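Long-range contacts in anaphase-promoting complex subunit cut9 (Schizosaccharomyces pombe, PDB 2XPI), which serves as a subunit of the anaphase-promoting complex/cyclosome, an E3 ubiquitin ligase that controls progression through mitosis and the G1 phase: residues Gly412-Phe417 with Ile427-Thr432; Ala268-Ser273 with Asp293-Ile298; Ile53-Tyr58 with Leu89-Ala94. All blocks are in the same frame, centred on the assembly; numbering follows the deposited sequence.

In the fold
Cut9 is a worked example of a TPR solenoid, in which the early repeats dimerize and later ones bind hcn1. Contact 3 comes first along the sequence, joining the loop at 53-58 to helix 83-96 of TPR 1; contact 2 follows within TPR 6, between helices 268-276 and 285-296; contact 1 comes last, between helices 407-420 and 423-435 of TPR 10. The centres of contacts 2 and 3 are about 34 Å apart. Contact 1 is centred about 37 Å from contact 2 and about 53 Å from contact 3. Contact 2 and the helix side of contact 3 belong to repeats 1-7, which mediate homodimerization, and both contacts touch the second subunit, whereas contact 1 lies in a repeat that binds hcn1.

Contact 1: residues Gly412-Phe417 with Ile427-Thr432; sequences GFAHSF and ISAYTT
Ala414 sets its methyl group over one face of the Tyr430 ring, and the rest of the contact is arranged around that meeting. CB of Ala414 lies 3.4 Å from the centroid of the Tyr430 ring and only 16° off its normal, a CH-pi contact. Tyr430 gets there because its CG stands anti to its own carbonyl carbon (chi1 -74°), which brings the ring across to the partner helix although its CB does not start out in that direction. The same Ala414 methyl also meets CB of Ala429, and these two residues mark the nearest backbone approach, with CA of Ala414 4.9 Å from CA of Ala429. Phe413 adds the margin: its CD2 comes within 4.1 Å of Ala429 CB, while Phe417, one turn on, lays its CE2 over a face of the Phe413 ring.

The axes of 412-417 and 427-432 run nearly antiparallel, at 159°, and approach to 8.0 Å, as expected for the hairpin of a TPR motif, where small residues let the two helices come close and larger hydrophobic side chains fill in around them. The chemistry is accordingly divided: methyl groups and one face of the Tyr430 ring join the helices, while the Tyr430 hydroxyl hydrogen-bonds a basic side chain of another protein's chain, consistent with the role of TPR 10 in binding hcn1.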
loop_
_atom_site.group_PDB
_atom_site.type_symbol
_atom_site.label_atom_id
_atom_site.label_comp_id
_atom_site.label_asym_id
_atom_site.label_seq_id
_atom_site.Cartn_x
_atom_site.Cartn_y
_atom_site.Cartn_z
ATOM N N GLY A 412 19.160 -25.191 -2.619
ATOM C CA GLY A 412 19.430 -25.278 -1.195
ATOM C C GLY A 412 18.555 -26.303 -0.499
ATOM O O GLY A 412 19.027 -27.038 0.360
ATOM N N PHE A 413 17.277 -26.345 -0.864
ATOM C CA PHE A 413 16.320 -27.277 -0.280
ATOM C C PHE A 413 16.746 -28.722 -0.584
ATOM O O PHE A 413 16.846 -29.566 0.314
ATOM C CB PHE A 413 14.952 -27.001 -0.893
ATOM C CG PHE A 413 13.808 -27.609 -0.161
ATOM C CD1 PHE A 413 13.829 -27.744 1.216
ATOM C CD2 PHE A 413 12.674 -28.009 -0.855
ATOM C CE1 PHE A 413 12.745 -28.292 1.902
ATOM C CE2 PHE A 413 11.589 -28.583 -0.182
ATOM C CZ PHE A 413 11.631 -28.720 1.205
ATOM N N ALA A 414 17.013 -28.999 -1.858
ATOM C CA ALA A 414 17.429 -30.329 -2.261
ATOM C C ALA A 414 18.716 -30.777 -1.575
ATOM O O ALA A 414 18.800 -31.921 -1.109
ATOM C CB ALA A 414 17.560 -30.415 -3.778
ATOM N N HIS A 415 19.720 -29.903 -1.516
ATOM C CA HIS A 415 20.987 -30.243 -0.836
ATOM C C HIS A 415 20.820 -30.681 0.624
ATOM O O HIS A 415 21.514 -31.584 1.083
ATOM C CB HIS A 415 21.993 -29.091 -0.894
ATOM C CG HIS A 415 22.549 -28.847 -2.257
ATOM N ND1 HIS A 415 23.208 -27.686 -2.593
ATOM C CD2 HIS A 415 22.541 -29.612 -3.371
ATOM C CE1 HIS A 415 23.580 -27.747 -3.860
ATOM N NE2 HIS A 415 23.185 -28.904 -4.356
ATOM N N SER A 416 19.918 -30.025 1.346
ATOM C CA SER A 416 19.576 -30.410 2.708
ATOM C C SER A 416 19.077 -31.836 2.756
ATOM O O SER A 416 19.470 -32.626 3.621
ATOM C CB SER A 416 18.478 -29.493 3.261
ATOM O OG SER A 416 18.906 -28.141 3.277
ATOM N N PHE A 417 18.190 -32.181 1.840
ATOM C CA PHE A 417 17.732 -33.564 1.797
ATOM C C PHE A 417 18.878 -34.511 1.434
ATOM O O PHE A 417 19.023 -35.575 2.054
ATOM C CB PHE A 417 16.567 -33.733 0.830
ATOM C CG PHE A 417 15.283 -33.187 1.345
ATOM C CD1 PHE A 417 14.710 -33.703 2.498
ATOM C CD2 PHE A 417 14.626 -32.175 0.673
ATOM C CE1 PHE A 417 13.498 -33.209 2.974
ATOM C CE2 PHE A 417 13.420 -31.674 1.147
ATOM C CZ PHE A 417 12.855 -32.196 2.300
ATOM N N ILE A 427 15.649 -35.681 -4.903
ATOM C CA ILE A 427 15.241 -35.786 -6.305
ATOM C C ILE A 427 13.969 -34.985 -6.703
ATOM O O ILE A 427 13.923 -34.422 -7.791
ATOM C CB ILE A 427 15.161 -37.278 -6.749
ATOM C CG1 ILE A 427 16.585 -37.837 -6.838
ATOM C CG2 ILE A 427 14.388 -37.438 -8.079
ATOM C CD1 ILE A 427 16.701 -39.305 -6.487
ATOM N N SER A 428 12.946 -34.931 -5.849
ATOM C CA SER A 428 11.827 -34.007 -6.088
ATOM C C SER A 428 12.319 -32.572 -6.213
ATOM O O SER A 428 12.075 -31.909 -7.214
ATOM C CB SER A 428 10.816 -34.047 -4.953
ATOM O OG SER A 428 10.159 -35.291 -4.906
ATOM N N ALA A 429 13.012 -32.097 -5.184
ATOM C CA ALA A 429 13.502 -30.738 -5.178
ATOM C C ALA A 429 14.406 -30.451 -6.373
ATOM O O ALA A 429 14.262 -29.403 -6.986
ATOM C CB ALA A 429 14.197 -30.410 -3.849
ATOM N N TYR A 430 15.314 -31.366 -6.727
ATOM C CA TYR A 430 16.202 -31.139 -7.882
ATOM C C TYR A 430 15.437 -31.143 -9.202
ATOM O O TYR A 430 15.835 -30.476 -10.149
ATOM C CB TYR A 430 17.316 -32.190 -7.998
ATOM C CG TYR A 430 18.438 -32.064 -7.011
ATOM C CD1 TYR A 430 19.075 -30.846 -6.786
ATOM C CD2 TYR A 430 18.877 -33.181 -6.300
ATOM C CE1 TYR A 430 20.116 -30.747 -5.854
ATOM C CE2 TYR A 430 19.916 -33.100 -5.391
ATOM C CZ TYR A 430 20.527 -31.890 -5.168
ATOM O OH TYR A 430 21.542 -31.843 -4.256
ATOM N N THR A 431 14.372 -31.928 -9.293
ATOM C CA THR A 431 13.628 -31.923 -10.534
ATOM C C THR A 431 12.747 -30.681 -10.607
ATOM O O THR A 431 12.706 -30.039 -11.657
ATOM C CB THR A 431 12.866 -33.238 -10.825
ATOM O OG1 THR A 431 11.841 -33.414 -9.866
ATOM C CG2 THR A 431 13.800 -34.431 -10.744
ATOM N N THR A 432 12.084 -30.289 -9.516
ATOM C CA THR A 432 11.420 -28.987 -9.601
ATOM C C THR A 432 12.413 -27.834 -9.840
ATOM O O THR A 432 12.067 -26.848 -10.476
ATOM C CB THR A 432 10.332 -28.649 -8.511
ATOM O OG1 THR A 432 10.629 -27.386 -7.910
ATOM C CG2 THR A 432 10.133 -29.721 -7.449
#

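Contact 2: residues Ala268-Ser273 with Asp293-Ile298; sequences AAFLRS and DYLSSI
Tyr294 turns the edge of its ring to the backbone of Phe270, so that CE2 of Tyr294 lies 3.7 Å from CA of Phe270, close to the ring plane. The same carbon stands 4.1 Å from CB of Phe270 and 4.2 Å from CB of Ala269, so the ring's rim rests on the first turn of helix 268-276. Ser273 OG approaches this ring obliquely, 3.7 Å from Tyr294 CD2. With its CG anti to the backbone N (chi1 -179°), the tyrosine ring is carried across to helix 268-276. The second flat group, the Phe270 ring, is met obliquely by a leucine methyl: CD1 of Leu295 is 3.9 Å from CD1 of Phe270, and the two side chains run at about a right angle to each other.

Leu295 also reaches Ser273, in a place where the model is too crowded for its details to be trusted. The serine hydroxyl is accounted for within its own helix. Ser273 OG gives its proton to Ala269 O at 2.6 Å, and Ser273 N donates to the same oxygen from the opposite face of the carbonyl plane. With the hydroxyl turned back in this way, Ser273 can sit at an apolar interface.

The contact joins the two helices of TPR 6, 268-276 and 285-296, by apolar packing of side chains on each other and on backbone, with no hydrogen bond across. Tyr263 of helix 261-264 and Leu301 of the following loop close in on Phe270, while helix 305-317 meets 285-296 at Ser296. Helix 83-96 of the second subunit completes the surroundings: its Arg83 makes a cation-pi contact with Phe270 and packs on Tyr294, and its Leu87 lies against Phe270, placing the pair at the homodimer interface.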
loop_
_atom_site.group_PDB
_atom_site.type_symbol
_atom_site.label_atom_id
_atom_site.label_comp_id
_atom_site.label_asym_id
_atom_site.label_seq_id
_atom_site.Cartn_x
_atom_site.Cartn_y
_atom_site.Cartn_z
ATOM N N ALA A 268 18.983 0.047 -32.134
ATOM C CA ALA A 268 18.402 -1.258 -31.830
ATOM C C ALA A 268 19.360 -2.128 -31.048
ATOM O O ALA A 268 18.928 -2.886 -30.188
ATOM C CB ALA A 268 17.975 -1.968 -33.102
ATOM N N ALA A 269 20.655 -2.011 -31.333
ATOM C CA ALA A 269 21.637 -2.903 -30.739
ATOM C C ALA A 269 21.813 -2.667 -29.259
ATOM O O ALA A 269 22.187 -3.575 -28.529
ATOM C CB ALA A 269 22.978 -2.806 -31.444
ATOM N N PHE A 270 21.560 -1.450 -28.817
ATOM C CA PHE A 270 21.697 -1.112 -27.413
ATOM C C PHE A 270 20.669 -1.868 -26.584
ATOM O O PHE A 270 21.015 -2.539 -25.611
ATOM C CB PHE A 270 21.532 0.393 -27.235
ATOM C CG PHE A 270 21.456 0.843 -25.804
ATOM C CD1 PHE A 270 22.604 0.971 -25.039
ATOM C CD2 PHE A 270 20.241 1.194 -25.244
ATOM C CE1 PHE A 270 22.536 1.408 -23.726
ATOM C CE2 PHE A 270 20.168 1.631 -23.948
ATOM C CZ PHE A 270 21.322 1.740 -23.188
ATOM N N LEU A 271 19.405 -1.782 -26.966
ATOM C CA LEU A 271 18.376 -2.464 -26.202
ATOM C C LEU A 271 18.537 -3.980 -26.317
ATOM O O LEU A 271 18.476 -4.684 -25.322
ATOM C CB LEU A 271 16.979 -2.029 -26.646
ATOM C CG LEU A 271 15.805 -2.748 -25.983
ATOM C CD1 LEU A 271 15.788 -2.546 -24.452
ATOM C CD2 LEU A 271 14.489 -2.328 -26.623
ATOM N N ARG A 272 18.761 -4.483 -27.524
ATOM C CA ARG A 272 18.967 -5.916 -27.706
ATOM C C ARG A 272 20.097 -6.463 -26.835
ATOM O O ARG A 272 19.952 -7.535 -26.259
ATOM C CB ARG A 272 19.218 -6.261 -29.172
ATOM C CG ARG A 272 19.554 -7.711 -29.402
ATOM C CD ARG A 272 19.327 -8.106 -30.843
ATOM N NE ARG A 272 19.687 -7.025 -31.752
ATOM C CZ ARG A 272 20.940 -6.722 -32.073
ATOM N NH1 ARG A 272 21.936 -7.444 -31.551
ATOM N NH2 ARG A 272 21.197 -5.711 -32.902
ATOM N N SER A 273 21.209 -5.730 -26.729
ATOM C CA SER A 273 22.324 -6.154 -25.870
ATOM C C SER A 273 21.910 -6.173 -24.397
ATOM O O SER A 273 22.310 -7.053 -23.641
ATOM C CB SER A 273 23.562 -5.255 -26.043
ATOM O OG SER A 273 23.979 -5.121 -27.401
ATOM N N ASP A 293 30.623 -6.412 -24.864
ATOM C CA ASP A 293 31.654 -5.484 -25.278
ATOM C C ASP A 293 31.062 -4.140 -25.693
ATOM O O ASP A 293 31.520 -3.079 -25.256
ATOM C CB ASP A 293 32.495 -6.071 -26.402
ATOM C CG ASP A 293 33.973 -5.958 -26.119
ATOM O OD1 ASP A 293 34.345 -6.036 -24.923
ATOM O OD2 ASP A 293 34.761 -5.784 -27.079
ATOM N N TYR A 294 30.038 -4.197 -26.536
ATOM C CA TYR A 294 29.324 -3.005 -26.950
ATOM C C TYR A 294 28.904 -2.165 -25.742
ATOM O O TYR A 294 29.139 -0.957 -25.714
ATOM C CB TYR A 294 28.110 -3.390 -27.780
ATOM C CG TYR A 294 27.312 -2.221 -28.278
ATOM C CD1 TYR A 294 27.894 -1.244 -29.078
ATOM C CD2 TYR A 294 25.969 -2.092 -27.960
ATOM C CE1 TYR A 294 27.150 -0.166 -29.551
ATOM C CE2 TYR A 294 25.224 -1.032 -28.420
ATOM C CZ TYR A 294 25.814 -0.069 -29.213
ATOM O OH TYR A 294 25.058 0.985 -29.669
ATOM N N LEU A 295 28.299 -2.799 -24.743
ATOM C CA LEU A 295 27.806 -2.070 -23.572
ATOM C C LEU A 295 28.910 -1.519 -22.657
ATOM O O LEU A 295 28.735 -0.482 -22.008
ATOM C CB LEU A 295 26.833 -2.937 -22.771
ATOM C CG LEU A 295 25.340 -2.851 -23.100
ATOM C CD1 LEU A 295 25.048 -1.978 -24.311
ATOM C CD2 LEU A 295 24.781 -4.238 -23.275
ATOM N N SER A 296 30.044 -2.210 -22.604
ATOM C CA SER A 296 31.194 -1.711 -21.856
ATOM C C SER A 296 31.868 -0.516 -22.544
ATOM O O SER A 296 32.517 0.300 -21.886
ATOM C CB SER A 296 32.201 -2.832 -21.590
ATOM O OG SER A 296 31.794 -3.604 -20.464
ATOM N N SER A 297 31.702 -0.407 -23.859
ATOM C CA SER A 297 32.202 0.754 -24.584
ATOM C C SER A 297 31.304 1.991 -24.390
ATOM O O SER A 297 31.704 3.112 -24.710
ATOM C CB SER A 297 32.372 0.443 -26.080
ATOM O OG SER A 297 31.133 0.460 -26.767
ATOM N N ILE A 298 30.092 1.779 -23.878
ATOM C CA ILE A 298 29.198 2.882 -23.556
ATOM C C ILE A 298 29.630 3.484 -22.225
ATOM O O ILE A 298 29.637 2.816 -21.185
ATOM C CB ILE A 298 27.723 2.438 -23.439
ATOM C CG1 ILE A 298 27.297 1.611 -24.647
ATOM C CG2 ILE A 298 26.814 3.646 -23.276
ATOM C CD1 ILE A 298 27.187 2.401 -25.902
#

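Contact 3: residues Ile53-Tyr58 with Leu89-Ala94; sequences ISPMTY and LWRHDA
Pro55 and Leu89 lead the apolar contacts, with Pro55 CB 3.7 Å from Leu89 CD1. Tyr58 joins them: its CE2 is 4.0 Å from Leu89 CD1, and the other leucine methyl, CD2, lies over one face of the tyrosine ring toward the rim.

One CH-pi contact is made, by the proline. Pro55 CD sits over one face of His92, 3.9 Å from the imidazole centroid and 24° off the normal. A chi1 of -157°, with CG anti to the backbone N, carries the histidine ring out toward the loop, and a chi2 of 63° turns its face to the proline. Leu51 of the second subunit also packs on His92, so the histidine serves both this intrachain contact and the homodimer.

Apart from this, Pro55 CG meets the edge of the Arg91 guanidinium group, whose charge is paired with Asp119 of helix 117-129.

The polar link is indirect. One water lies 3.0 Å from Ser54 OG and 3.2 Å from His92 NE2, bridging loop and helix. Ser54 OG also accepts from Met56 N, forming an ST turn that holds the hydroxyl near the water. An alanine in place of His92 would probably cost the water its helix-side partner and strip Pro55 of the ring beneath it, opening a gap that Trp122, edge-to-face with the histidine, also borders.

The loop thus adheres to TPR 1 through apolar packing of Pro55 and Tyr58, a CH-pi contact and one water bridge, with no direct hydrogen bond across.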
loop_
_atom_site.group_PDB
_atom_site.type_symbol
_atom_site.label_atom_id
_atom_site.label_comp_id
_atom_site.label_asym_id
_atom_site.label_seq_id
_atom_site.Cartn_x
_atom_site.Cartn_y
_atom_site.Cartn_z
ATOM N N ILE A 53 -1.618 11.312 -24.075
ATOM C CA ILE A 53 -2.622 11.937 -23.219
ATOM C C ILE A 53 -2.010 12.854 -22.164
ATOM O O ILE A 53 -2.718 13.377 -21.321
ATOM C CB ILE A 53 -3.353 10.896 -22.342
ATOM C CG1 ILE A 53 -3.862 9.709 -23.126
ATOM C CG2 ILE A 53 -4.545 11.518 -21.636
ATOM C CD1 ILE A 53 -4.512 8.721 -22.184
ATOM N N SER A 54 -0.699 12.997 -22.132
ATOM C CA SER A 54 -0.139 13.859 -21.113
ATOM C C SER A 54 -0.570 15.319 -21.388
ATOM O O SER A 54 -0.542 15.770 -22.532
ATOM C CB SER A 54 1.375 13.723 -21.093
ATOM O OG SER A 54 1.932 14.594 -20.127
ATOM N N PRO A 55 -1.013 16.044 -20.350
ATOM C CA PRO A 55 -1.265 17.484 -20.487
ATOM C C PRO A 55 -0.053 18.192 -21.077
ATOM O O PRO A 55 -0.216 19.164 -21.799
ATOM C CB PRO A 55 -1.458 17.958 -19.047
ATOM C CG PRO A 55 -1.824 16.721 -18.271
ATOM C CD PRO A 55 -1.356 15.524 -19.017
ATOM N N MET A 56 1.146 17.698 -20.791
ATOM C CA MET A 56 2.368 18.340 -21.275
ATOM C C MET A 56 2.499 18.368 -22.794
ATOM O O MET A 56 3.506 18.850 -23.297
ATOM C CB MET A 56 3.614 17.678 -20.675
ATOM C CG MET A 56 3.761 17.873 -19.172
ATOM S SD MET A 56 3.928 19.622 -18.762
ATOM C CE MET A 56 5.581 19.909 -19.395
ATOM N N THR A 57 1.510 17.838 -23.522
ATOM C CA THR A 57 1.524 17.890 -24.994
ATOM C C THR A 57 1.168 19.293 -25.465
ATOM O O THR A 57 1.374 19.639 -26.627
ATOM C CB THR A 57 0.523 16.921 -25.665
ATOM O OG1 THR A 57 -0.804 17.208 -25.204
ATOM C CG2 THR A 57 0.881 15.443 -25.392
ATOM N N TYR A 58 0.621 20.093 -24.556
ATOM C CA TYR A 58 0.312 21.473 -24.848
ATOM C C TYR A 58 1.596 22.192 -25.257
ATOM O O TYR A 58 1.559 23.171 -25.998
ATOM C CB TYR A 58 -0.309 22.134 -23.624
ATOM C CG TYR A 58 0.696 22.768 -22.695
ATOM C CD1 TYR A 58 0.902 24.150 -22.698
ATOM C CD2 TYR A 58 1.442 21.999 -21.819
ATOM C CE1 TYR A 58 1.825 24.739 -21.849
ATOM C CE2 TYR A 58 2.366 22.576 -20.972
ATOM C CZ TYR A 58 2.554 23.946 -20.989
ATOM O OH TYR A 58 3.473 24.515 -20.140
ATOM N N LEU A 89 -2.685 20.813 -16.075
ATOM C CA LEU A 89 -1.317 20.999 -15.613
ATOM C C LEU A 89 -1.228 20.822 -14.104
ATOM O O LEU A 89 -0.319 20.169 -13.585
ATOM C CB LEU A 89 -0.828 22.380 -15.970
ATOM C CG LEU A 89 -0.078 22.519 -17.296
ATOM C CD1 LEU A 89 -0.248 21.322 -18.210
ATOM C CD2 LEU A 89 -0.466 23.840 -17.992
ATOM N N TRP A 90 -2.197 21.396 -13.405
ATOM C CA TRP A 90 -2.221 21.367 -11.951
ATOM C C TRP A 90 -2.468 19.952 -11.424
ATOM O O TRP A 90 -1.764 19.484 -10.539
ATOM C CB TRP A 90 -3.281 22.348 -11.442
ATOM C CG TRP A 90 -3.458 22.395 -9.970
ATOM C CD1 TRP A 90 -2.617 21.889 -9.025
ATOM C CD2 TRP A 90 -4.556 22.983 -9.262
ATOM N NE1 TRP A 90 -3.126 22.122 -7.768
ATOM C CE2 TRP A 90 -4.318 22.790 -7.886
ATOM C CE3 TRP A 90 -5.711 23.667 -9.658
ATOM C CZ2 TRP A 90 -5.190 23.253 -6.905
ATOM C CZ3 TRP A 90 -6.583 24.122 -8.678
ATOM C CH2 TRP A 90 -6.316 23.907 -7.320
ATOM N N ARG A 91 -3.476 19.276 -11.960
ATOM C CA ARG A 91 -3.740 17.895 -11.590
ATOM C C ARG A 91 -2.501 17.054 -11.857
ATOM O O ARG A 91 -2.075 16.273 -11.016
ATOM C CB ARG A 91 -4.901 17.354 -12.400
ATOM C CG ARG A 91 -5.036 15.872 -12.336
ATOM C CD ARG A 91 -5.927 15.408 -13.476
ATOM N NE ARG A 91 -5.288 15.601 -14.774
ATOM C CZ ARG A 91 -5.947 15.630 -15.925
ATOM N NH1 ARG A 91 -7.258 15.487 -15.914
ATOM N NH2 ARG A 91 -5.297 15.811 -17.076
ATOM N N HIS A 92 -1.892 17.244 -13.017
ATOM C CA HIS A 92 -0.744 16.431 -13.384
ATOM C C HIS A 92 0.396 16.545 -12.377
ATOM O O HIS A 92 1.020 15.549 -11.993
ATOM C CB HIS A 92 -0.239 16.831 -14.754
ATOM C CG HIS A 92 0.529 15.758 -15.443
ATOM N ND1 HIS A 92 -0.039 14.550 -15.797
ATOM C CD2 HIS A 92 1.812 15.710 -15.868
ATOM C CE1 HIS A 92 0.862 13.804 -16.405
ATOM N NE2 HIS A 92 1.994 14.485 -16.461
ATOM N N ASP A 93 0.684 17.769 -11.968
ATOM C CA ASP A 93 1.808 17.990 -11.088
ATOM C C ASP A 93 1.476 17.459 -9.699
ATOM O O ASP A 93 2.339 16.914 -9.017
ATOM C CB ASP A 93 2.187 19.462 -11.059
ATOM C CG ASP A 93 3.337 19.730 -10.142
ATOM O OD1 ASP A 93 3.116 20.362 -9.092
ATOM O OD2 ASP A 93 4.466 19.293 -10.452
ATOM N N ALA A 94 0.221 17.582 -9.287
ATOM C CA ALA A 94 -0.191 17.015 -7.999
ATOM C C ALA A 94 0.131 15.514 -7.929
ATOM O O ALA A 94 0.757 15.051 -6.989
ATOM C CB ALA A 94 -1.684 17.267 -7.729
HETATM O O HOH W 1 4.458 14.410 -18.428
#